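Local coordinates for uncharacterized protein (Legionella pneumophila subsp. pneumophila str. Philadelphia 1, PDB 4EZI) that is an uncharacterised putative hydrolase of the alpha/beta hydrolase fold, possibly a lipase-like enzyme acting on ester substrates, at residues L126-Y131 with F225-Q230; T83-N88 with T219-Y224; P30-L35 with F357-Q362. All coordinates share one frame; numbering follows the deposited sequence.

Interaction 1. Residues L126-Y131 with F225-Q230; sequences LTLHPY and FFYSLQ
Ser228 reaches from the helix to the loop and makes the direct hydrogen bond of this contact, its OG donating to His129 O over 2.7 Å. The hydroxyl approaches at a C=O...O angle of 129° and sits 16° out of the carbonyl plane. With OG anti to the backbone N (chi1 180°), the hydroxyl is directed off the helix toward the loop, and 3.2 Å also separates Ser228 OG from Tyr131 N. Serine suits the place: it is short enough to let the loop come close, yet it satisfies a buried carbonyl.

A second polar link runs through water. One molecule donates both to Tyr131 O, at 2.7 Å, and to Phe225 O, at 2.9 Å, while Phe225 O keeps its helical bond from Leu229 N. Two carbonyls that could not bond to each other are thus joined.

The apolar contacts flank this polar centre. Leu128 lays CD2 against Tyr227 CE2 (3.6 Å) and against the helix backbone at Ser228 CA (3.7 Å), the two side chains crossing at a slant. Further along, the Tyr131 ring turns its edge to the helix, CD2 lying 3.5 Å from Phe225 N, and Phe225 CB rests beside that same CD2.

The loop 126-131, which leads from strand 112-116 into helix 134-154, is therefore laid along helix 218-233 of the helical region inserted between strands 193-197 and 310-314. On the helix's other flank, Phe226 packs on helices 203-212 and 239-242.

Interaction 2. Residues T83-N88 with T219-Y224; sequences TRFERN and TAYLAY
Phe85 and Tyr224 bring their rings together where the loop after strand 74-80 meets helix 218-233, part of the helical cap inserted into this alpha/beta hydrolase fold. In the family the loop after this strand commonly contributes to the oxyanion hole, so the contact probably borders the active-site region. The two planes are inclined by 29° and displaced, with centroids 5.0 Å apart; the rings consequently overlap little, and the closest atoms are Phe85 CE1 and Tyr224 CD2 at 3.4 Å. Phe85 has CG anti to its carbonyl carbon (chi1 -62°), which carries the ring over to the helix, where CZ meets the methyl of Ala220 at 3.7 Å. Alanine leaves room there for a flat aromatic group. From the cap, Val261 and Ile264 of helix 261-267 also pack on Phe85.

Thr83 fills the angle between the aromatic groups. Its CG2 lies over the rim of one face of Phe85 and in the plane of the Tyr224 ring, at the edge, 3.9 Å from CE2. The other branch, OG1, comes within 3.8 Å of Tyr221 CE1, the two side chains crossing. A branched threonine can thus present a methyl to one tyrosine and a hydroxyl beside another; the polar partner of that hydroxyl is Tyr131. The phenol of Tyr221 is bonded to Asp320.

Tyrosine suits position 224 because its length spans from the helix to the loop backbone: OH donates to Arg84 O over 2.7 Å, in the carbonyl plane, at a C=O...O angle of 151°.

Interaction 3. Residues P30-L35 with F357-Q362; sequences PPLDTL and FVLKEQ
Pro31 O is held twice by Thr34, whose OG1 donates to it over 2.8 Å nearly along the C=O axis, while Thr34 N bonds to it at 3.2 Å. This double grip fixes the 3-10 turn 32-34 and sets the threonine hydroxyl beside the lysine chain of the helix, with Lys360 CE 3.5 Å from Thr34 OG1.

The ring of Pro31, which follows a cis peptide bond, meets Phe357 in a CH-pi contact. Its CD stands 3.6 Å from the centroid of the Phe357 ring, over the face and 10° from the normal, as befits a rigid ring whose CD hydrogens are slightly polarised by the nitrogen. Leu32 places CD2 3.7 Å from Lys360 N, against the helix backbone.

Lys360 leaves the helix with CG anti to the backbone N and bends at chi2 (53°); its methylenes pass Leu35 CD2, 3.8 Å from CE, and NZ is engaged in a salt bridge to Asp364.

The turn rests on helix 355-370 near its start, while Leu32 and Leu35 also pack on helix 99-108; it thus bridges two of the helices that flank the central sheet of the three-layer alpha/beta hydrolase fold.

How the interactions relate
Interactions 1 and 2 use successive turns of helix 218-233, and their centres lie 9 Å apart. They are joined by Tyr131 OH and Thr83 OG1, 2.7 Å apart, by Leu126 O and Arg87 NH2 at 2.9 Å, and by stacking of Tyr131 on Tyr224. Together they fasten two loops of the hydrolase core to the cap beside the likely active site: Tyr221 touches residues of a putative Ser169-His351-Asp318 triad, and a PEG molecule, probably from crystallisation, lies about 3 Å from the Tyr131 side chain. Interaction 3 is separate, its centre 32 Å from that of interaction 1 and 26 Å from that of interaction 2, joining a loop near the start of the chain to its last helix.

Interaction 1. Residues L126-Y131 with F225-Q230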
loop_
_atom_site.group_PDB
_atom_site.type_symbol
_atom_site.label_atom_id
_atom_site.label_comp_id
_atom_site.label_asym_id
_atom_site.label_seq_id
_atom_site.Cartn_x
_atom_site.Cartn_y
_atom_site.Cartn_z
ATOM N N LEU A 126 9.384 2.280 15.802
ATOM C CA LEU A 126 8.535 3.462 15.894
ATOM C C LEU A 126 7.167 3.012 16.379
ATOM O O LEU A 126 6.658 1.959 15.981
ATOM C CB LEU A 126 8.424 4.203 14.564
ATOM C CG LEU A 126 9.722 4.731 13.965
ATOM C CD1 LEU A 126 9.552 5.256 12.545
ATOM C CD2 LEU A 126 10.343 5.799 14.840
ATOM N N THR A 127 6.558 3.828 17.228
ATOM C CA THR A 127 5.362 3.411 17.942
ATOM C C THR A 127 4.072 3.539 17.136
ATOM O O THR A 127 3.076 2.973 17.507
ATOM C CB THR A 127 5.212 4.165 19.274
ATOM O OG1 THR A 127 5.136 5.558 19.010
ATOM C CG2 THR A 127 6.393 3.869 20.189
ATOM N N LEU A 128 4.115 4.282 16.038
ATOM C CA LEU A 128 2.904 4.623 15.276
ATOM C C LEU A 128 3.244 4.621 13.796
ATOM O O LEU A 128 4.254 5.171 13.379
ATOM C CB LEU A 128 2.418 6.021 15.679
ATOM C CG LEU A 128 1.132 6.503 15.033
ATOM C CD1 LEU A 128 -0.045 5.587 15.335
ATOM C CD2 LEU A 128 0.872 7.930 15.541
ATOM N N HIS A 129 2.404 3.998 12.980
ATOM C CA HIS A 129 2.593 4.050 11.541
ATOM C C HIS A 129 2.377 5.472 11.024
ATOM O O HIS A 129 1.363 6.065 11.349
ATOM C CB HIS A 129 1.563 3.103 10.912
ATOM C CG HIS A 129 1.532 3.129 9.426
ATOM N ND1 HIS A 129 2.638 2.917 8.639
ATOM C CD2 HIS A 129 0.512 3.422 8.574
ATOM C CE1 HIS A 129 2.292 3.084 7.366
ATOM N NE2 HIS A 129 1.005 3.375 7.296
ATOM N N PRO A 130 3.316 6.000 10.195
ATOM C CA PRO A 130 3.090 7.278 9.488
ATOM C C PRO A 130 2.163 7.031 8.297
ATOM O O PRO A 130 2.569 6.560 7.244
ATOM C CB PRO A 130 4.512 7.711 9.061
ATOM C CG PRO A 130 5.447 6.755 9.772
ATOM C CD PRO A 130 4.673 5.496 9.938
ATOM N N TYR A 131 0.890 7.328 8.498
ATOM C CA TYR A 131 -0.201 6.818 7.675
ATOM C C TYR A 131 -0.458 7.726 6.480
ATOM O O TYR A 131 -0.714 8.928 6.614
ATOM C CB TYR A 131 -1.442 6.698 8.545
ATOM C CG TYR A 131 -2.659 6.156 7.847
ATOM C CD1 TYR A 131 -2.636 4.964 7.122
ATOM C CD2 TYR A 131 -3.852 6.828 7.899
ATOM C CE1 TYR A 131 -3.765 4.454 6.512
ATOM C CE2 TYR A 131 -4.998 6.332 7.315
ATOM C CZ TYR A 131 -4.950 5.163 6.611
ATOM O OH TYR A 131 -6.111 4.723 6.021
ATOM N N PHE A 225 -5.187 9.130 10.224
ATOM C CA PHE A 225 -4.416 10.051 9.442
ATOM C C PHE A 225 -3.995 11.285 10.239
ATOM O O PHE A 225 -2.829 11.647 10.277
ATOM C CB PHE A 225 -5.185 10.482 8.169
ATOM C CG PHE A 225 -4.393 11.425 7.307
ATOM C CD1 PHE A 225 -3.361 10.944 6.518
ATOM C CD2 PHE A 225 -4.608 12.789 7.341
ATOM C CE1 PHE A 225 -2.567 11.775 5.781
ATOM C CE2 PHE A 225 -3.804 13.630 6.587
ATOM C CZ PHE A 225 -2.791 13.118 5.808
ATOM N N PHE A 226 -4.957 11.951 10.860
ATOM C CA PHE A 226 -4.626 13.171 11.582
ATOM C C PHE A 226 -3.886 12.905 12.881
ATOM O O PHE A 226 -3.030 13.695 13.284
ATOM C CB PHE A 226 -5.857 14.076 11.757
ATOM C CG PHE A 226 -6.302 14.698 10.462
ATOM C CD1 PHE A 226 -5.534 15.683 9.865
ATOM C CD2 PHE A 226 -7.437 14.277 9.843
ATOM C CE1 PHE A 226 -5.916 16.254 8.649
ATOM C CE2 PHE A 226 -7.835 14.846 8.634
ATOM C CZ PHE A 226 -7.071 15.820 8.036
ATOM N N TYR A 227 -4.174 11.780 13.551
ATOM C CA TYR A 227 -3.407 11.431 14.744
ATOM C C TYR A 227 -1.933 11.213 14.385
ATOM O O TYR A 227 -1.017 11.737 15.039
ATOM C CB TYR A 227 -4.019 10.213 15.441
ATOM C CG TYR A 227 -3.215 9.733 16.611
ATOM C CD1 TYR A 227 -2.907 10.566 17.666
ATOM C CD2 TYR A 227 -2.726 8.450 16.660
ATOM C CE1 TYR A 227 -2.137 10.137 18.746
ATOM C CE2 TYR A 227 -1.959 8.008 17.724
ATOM C CZ TYR A 227 -1.650 8.864 18.763
ATOM O OH TYR A 227 -0.882 8.431 19.834
ATOM N N SER A 228 -1.697 10.456 13.319
ATOM C CA SER A 228 -0.343 10.156 12.887
ATOM C C SER A 228 0.366 11.400 12.350
ATOM O O SER A 228 1.548 11.622 12.635
ATOM C CB SER A 228 -0.410 9.047 11.822
ATOM O OG SER A 228 0.896 8.726 11.360
ATOM N N LEU A 229 -0.334 12.221 11.564
ATOM C CA LEU A 229 0.309 13.404 11.021
ATOM C C LEU A 229 0.684 14.398 12.120
ATOM O O LEU A 229 1.782 14.959 12.106
ATOM C CB LEU A 229 -0.545 14.061 9.934
ATOM C CG LEU A 229 0.215 15.015 9.013
ATOM C CD1 LEU A 229 1.247 14.259 8.147
ATOM C CD2 LEU A 229 -0.761 15.756 8.123
ATOM N N GLN A 230 -0.229 14.641 13.055
ATOM C CA GLN A 230 0.089 15.548 14.151
ATOM C C GLN A 230 1.218 14.962 15.002
ATOM O O GLN A 230 2.099 15.707 15.448
ATOM C CB GLN A 230 -1.157 15.827 14.993
ATOM C CG GLN A 230 -0.907 16.682 16.221
ATOM C CD GLN A 230 -0.462 18.109 15.907
ATOM O OE1 GLN A 230 -0.558 18.574 14.779
ATOM N NE2 GLN A 230 0.049 18.806 16.927
HETATM O O HOH W 1 -0.580 10.487 8.825
#

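Interaction 2. Residues T83-N88 with T219-Y224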
loop_
_atom_site.group_PDB
_atom_site.type_symbol
_atom_site.label_atom_id
_atom_site.label_comp_id
_atom_site.label_asym_id
_atom_site.label_seq_id
_atom_site.Cartn_x
_atom_site.Cartn_y
_atom_site.Cartn_z
ATOM N N THR A 83 -4.518 -0.334 4.484
ATOM C CA THR A 83 -4.493 0.215 5.852
ATOM C C THR A 83 -4.512 -0.913 6.864
ATOM O O THR A 83 -5.395 -1.777 6.823
ATOM C CB THR A 83 -5.725 1.084 6.102
ATOM O OG1 THR A 83 -5.754 2.160 5.179
ATOM C CG2 THR A 83 -5.759 1.619 7.531
ATOM N N ARG A 84 -3.552 -0.869 7.781
ATOM C CA ARG A 84 -3.518 -1.770 8.906
ATOM C C ARG A 84 -3.386 -0.943 10.168
ATOM O O ARG A 84 -2.496 -0.103 10.281
ATOM C CB ARG A 84 -2.356 -2.766 8.790
ATOM C CG ARG A 84 -2.397 -3.576 7.507
ATOM C CD ARG A 84 -3.541 -4.559 7.417
ATOM N NE ARG A 84 -3.670 -5.124 6.056
ATOM C CZ ARG A 84 -2.870 -6.029 5.502
ATOM N NH1 ARG A 84 -1.838 -6.556 6.142
ATOM N NH2 ARG A 84 -3.100 -6.409 4.245
ATOM N N PHE A 85 -4.294 -1.195 11.097
ATOM C CA PHE A 85 -4.327 -0.530 12.388
ATOM C C PHE A 85 -3.629 -1.342 13.491
ATOM O O PHE A 85 -3.416 -0.813 14.592
ATOM C CB PHE A 85 -5.787 -0.342 12.852
ATOM C CG PHE A 85 -6.628 0.518 11.950
ATOM C CD1 PHE A 85 -6.602 1.879 12.046
ATOM C CD2 PHE A 85 -7.469 -0.060 11.028
ATOM C CE1 PHE A 85 -7.404 2.648 11.196
ATOM C CE2 PHE A 85 -8.285 0.710 10.199
ATOM C CZ PHE A 85 -8.241 2.046 10.280
ATOM N N GLU A 86 -3.377 -2.619 13.220
ATOM C CA GLU A 86 -2.756 -3.559 14.139
ATOM C C GLU A 86 -1.315 -3.797 13.741
ATOM O O GLU A 86 -1.002 -4.137 12.576
ATOM C CB GLU A 86 -3.501 -4.879 14.118
ATOM C CG GLU A 86 -4.986 -4.766 14.442
ATOM C CD GLU A 86 -5.751 -6.046 14.177
ATOM O OE1 GLU A 86 -5.238 -7.134 14.513
ATOM O OE2 GLU A 86 -6.883 -5.959 13.640
ATOM N N ARG A 87 -0.420 -3.662 14.710
ATOM C CA ARG A 87 1.018 -3.806 14.477
ATOM C C ARG A 87 1.361 -5.121 13.769
ATOM O O ARG A 87 2.199 -5.172 12.880
ATOM C CB ARG A 87 1.794 -3.719 15.820
ATOM C CG ARG A 87 3.232 -4.146 15.691
ATOM C CD ARG A 87 4.025 -3.876 16.937
ATOM N NE ARG A 87 4.250 -2.469 17.190
ATOM C CZ ARG A 87 5.158 -1.732 16.566
ATOM N NH1 ARG A 87 5.945 -2.230 15.609
ATOM N NH2 ARG A 87 5.289 -0.468 16.925
ATOM N N ASN A 88 0.735 -6.200 14.235
ATOM C CA ASN A 88 1.106 -7.527 13.790
ATOM C C ASN A 88 0.315 -8.036 12.584
ATOM O O ASN A 88 0.621 -9.116 12.075
ATOM C CB ASN A 88 1.040 -8.520 14.956
ATOM C CG ASN A 88 2.147 -8.269 15.943
ATOM O OD1 ASN A 88 3.305 -8.567 15.683
ATOM N ND2 ASN A 88 1.801 -7.683 17.099
ATOM N N THR A 219 -14.347 7.300 9.350
ATOM C CA THR A 219 -13.921 7.923 10.587
ATOM C C THR A 219 -12.591 7.336 11.061
ATOM O O THR A 219 -11.704 8.061 11.518
ATOM C CB THR A 219 -14.983 7.770 11.673
ATOM O OG1 THR A 219 -16.203 8.299 11.149
ATOM C CG2 THR A 219 -14.591 8.534 12.943
ATOM N N ALA A 220 -12.463 6.010 10.992
ATOM C CA ALA A 220 -11.215 5.350 11.381
ATOM C C ALA A 220 -10.047 5.837 10.535
ATOM O O ALA A 220 -8.963 6.097 11.056
ATOM C CB ALA A 220 -11.357 3.838 11.326
ATOM N N TYR A 221 -10.220 5.929 9.214
ATOM C CA TYR A 221 -9.150 6.410 8.364
ATOM C C TYR A 221 -8.719 7.826 8.780
ATOM O O TYR A 221 -7.533 8.154 8.816
ATOM C CB TYR A 221 -9.583 6.450 6.903
ATOM C CG TYR A 221 -9.925 5.151 6.218
ATOM C CD1 TYR A 221 -9.233 3.985 6.479
ATOM C CD2 TYR A 221 -10.896 5.117 5.249
ATOM C CE1 TYR A 221 -9.498 2.811 5.769
ATOM C CE2 TYR A 221 -11.180 3.958 4.538
ATOM C CZ TYR A 221 -10.476 2.794 4.824
ATOM O OH TYR A 221 -10.735 1.645 4.119
ATOM N N LEU A 222 -9.689 8.709 8.987
ATOM C CA LEU A 222 -9.373 10.104 9.298
ATOM C C LEU A 222 -8.745 10.239 10.667
ATOM O O LEU A 222 -7.833 11.046 10.855
ATOM C CB LEU A 222 -10.621 10.991 9.177
ATOM C CG LEU A 222 -11.112 11.151 7.736
ATOM C CD1 LEU A 222 -12.491 11.800 7.737
ATOM C CD2 LEU A 222 -10.149 11.940 6.867
ATOM N N ALA A 223 -9.244 9.473 11.627
ATOM C CA ALA A 223 -8.642 9.467 12.965
ATOM C C ALA A 223 -7.153 9.049 12.870
ATOM O O ALA A 223 -6.265 9.716 13.409
ATOM C CB ALA A 223 -9.413 8.510 13.858
ATOM N N TYR A 224 -6.903 7.974 12.136
ATOM C CA TYR A 224 -5.531 7.483 11.970
ATOM C C TYR A 224 -4.660 8.534 11.293
ATOM O O TYR A 224 -3.530 8.823 11.697
ATOM C CB TYR A 224 -5.583 6.191 11.152
ATOM C CG TYR A 224 -4.423 5.215 11.156
ATOM C CD1 TYR A 224 -3.350 5.312 12.028
ATOM C CD2 TYR A 224 -4.466 4.119 10.323
ATOM C CE1 TYR A 224 -2.388 4.318 12.084
ATOM C CE2 TYR A 224 -3.494 3.107 10.384
ATOM C CZ TYR A 224 -2.458 3.216 11.252
ATOM O OH TYR A 224 -1.520 2.218 11.341
#

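Interaction 3. Residues P30-L35 with F357-Q362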
loop_
_atom_site.group_PDB
_atom_site.type_symbol
_atom_site.label_atom_id
_atom_site.label_comp_id
_atom_site.label_asym_id
_atom_site.label_seq_id
_atom_site.Cartn_x
_atom_site.Cartn_y
_atom_site.Cartn_z
ATOM N N PRO A 30 -12.941 -15.601 -5.155
ATOM C CA PRO A 30 -13.220 -15.371 -6.568
ATOM C C PRO A 30 -13.041 -13.879 -6.937
ATOM O O PRO A 30 -13.429 -12.997 -6.157
ATOM C CB PRO A 30 -14.685 -15.793 -6.728
ATOM C CG PRO A 30 -15.067 -16.407 -5.494
ATOM C CD PRO A 30 -14.097 -16.139 -4.424
ATOM N N PRO A 31 -12.489 -13.580 -8.126
ATOM C CA PRO A 31 -12.214 -14.446 -9.255
ATOM C C PRO A 31 -10.784 -15.018 -9.274
ATOM O O PRO A 31 -10.336 -15.530 -10.292
ATOM C CB PRO A 31 -12.419 -13.497 -10.437
ATOM C CG PRO A 31 -11.884 -12.209 -9.929
ATOM C CD PRO A 31 -12.357 -12.157 -8.502
ATOM N N LEU A 32 -10.077 -14.947 -8.145
ATOM C CA LEU A 32 -8.693 -15.428 -8.066
ATOM C C LEU A 32 -8.624 -16.954 -8.114
ATOM O O LEU A 32 -7.567 -17.528 -8.364
ATOM C CB LEU A 32 -8.012 -14.872 -6.819
ATOM C CG LEU A 32 -7.788 -13.363 -6.918
ATOM C CD1 LEU A 32 -7.514 -12.805 -5.528
ATOM C CD2 LEU A 32 -6.709 -12.974 -7.942
ATOM N N ASP A 33 -9.753 -17.594 -7.872
ATOM C CA ASP A 33 -9.861 -19.033 -7.958
ATOM C C ASP A 33 -9.598 -19.549 -9.385
ATOM O O ASP A 33 -9.365 -20.738 -9.575
ATOM C CB ASP A 33 -11.228 -19.490 -7.422
ATOM C CG ASP A 33 -12.409 -18.948 -8.229
ATOM O OD1 ASP A 33 -12.326 -17.834 -8.788
ATOM O OD2 ASP A 33 -13.448 -19.665 -8.292
ATOM N N THR A 34 -9.625 -18.659 -10.373
ATOM C CA THR A 34 -9.351 -19.018 -11.753
ATOM C C THR A 34 -7.847 -19.073 -12.072
ATOM O O THR A 34 -7.464 -19.502 -13.165
ATOM C CB THR A 34 -10.060 -18.059 -12.750
ATOM O OG1 THR A 34 -9.512 -16.750 -12.651
ATOM C CG2 THR A 34 -11.559 -18.003 -12.507
ATOM N N LEU A 35 -6.994 -18.635 -11.152
ATOM C CA LEU A 35 -5.544 -18.710 -11.365
ATOM C C LEU A 35 -5.071 -20.136 -11.133
ATOM O O LEU A 35 -5.590 -20.836 -10.270
ATOM C CB LEU A 35 -4.824 -17.754 -10.413
ATOM C CG LEU A 35 -5.092 -16.260 -10.635
ATOM C CD1 LEU A 35 -4.379 -15.437 -9.550
ATOM C CD2 LEU A 35 -4.590 -15.810 -11.988
ATOM N N PHE A 357 -11.119 -8.851 -7.325
ATOM C CA PHE A 357 -11.240 -8.508 -8.739
ATOM C C PHE A 357 -10.096 -7.598 -9.177
ATOM O O PHE A 357 -9.513 -7.775 -10.252
ATOM C CB PHE A 357 -12.590 -7.833 -9.025
ATOM C CG PHE A 357 -13.788 -8.719 -8.787
ATOM C CD1 PHE A 357 -14.305 -8.855 -7.523
ATOM C CD2 PHE A 357 -14.402 -9.421 -9.826
ATOM C CE1 PHE A 357 -15.378 -9.677 -7.268
ATOM C CE2 PHE A 357 -15.492 -10.252 -9.566
ATOM C CZ PHE A 357 -15.967 -10.379 -8.295
ATOM N N VAL A 358 -9.766 -6.617 -8.347
ATOM C CA VAL A 358 -8.647 -5.723 -8.604
ATOM C C VAL A 358 -7.326 -6.502 -8.600
ATOM O O VAL A 358 -6.488 -6.287 -9.499
ATOM C CB VAL A 358 -8.638 -4.549 -7.621
ATOM C CG1 VAL A 358 -7.335 -3.759 -7.720
ATOM C CG2 VAL A 358 -9.862 -3.653 -7.868
ATOM N N LEU A 359 -7.130 -7.394 -7.626
ATOM C CA LEU A 359 -5.910 -8.206 -7.619
ATOM C C LEU A 359 -5.752 -8.995 -8.926
ATOM O O LEU A 359 -4.649 -9.110 -9.468
ATOM C CB LEU A 359 -5.875 -9.099 -6.367
ATOM C CG LEU A 359 -4.674 -10.030 -6.107
ATOM C CD1 LEU A 359 -3.353 -9.325 -6.207
ATOM C CD2 LEU A 359 -4.817 -10.708 -4.739
ATOM N N LYS A 360 -6.849 -9.573 -9.401
ATOM C CA LYS A 360 -6.811 -10.347 -10.655
ATOM C C LYS A 360 -6.379 -9.465 -11.824
ATOM O O LYS A 360 -5.542 -9.871 -12.640
ATOM C CB LYS A 360 -8.180 -10.983 -10.914
ATOM C CG LYS A 360 -8.283 -11.824 -12.178
ATOM C CD LYS A 360 -7.245 -12.893 -12.298
ATOM C CE LYS A 360 -7.607 -13.938 -13.395
ATOM N NZ LYS A 360 -8.367 -13.338 -14.539
ATOM N N GLU A 361 -6.912 -8.251 -11.880
ATOM C CA GLU A 361 -6.498 -7.303 -12.905
ATOM C C GLU A 361 -5.030 -6.952 -12.816
ATOM O O GLU A 361 -4.362 -6.784 -13.845
ATOM C CB GLU A 361 -7.334 -6.040 -12.885
ATOM C CG GLU A 361 -8.824 -6.222 -13.147
ATOM C CD GLU A 361 -9.190 -6.793 -14.517
ATOM O OE1 GLU A 361 -8.438 -6.623 -15.495
ATOM O OE2 GLU A 361 -10.283 -7.396 -14.613
ATOM N N GLN A 362 -4.523 -6.781 -11.599
ATOM C CA GLN A 362 -3.100 -6.471 -11.421
ATOM C C GLN A 362 -2.226 -7.588 -11.979
ATOM O O GLN A 362 -1.299 -7.331 -12.740
ATOM C CB GLN A 362 -2.783 -6.227 -9.932
ATOM C CG GLN A 362 -3.428 -4.968 -9.395
ATOM C CD GLN A 362 -3.351 -4.863 -7.879
ATOM O OE1 GLN A 362 -3.363 -5.862 -7.167
ATOM N NE2 GLN A 362 -3.274 -3.641 -7.369
#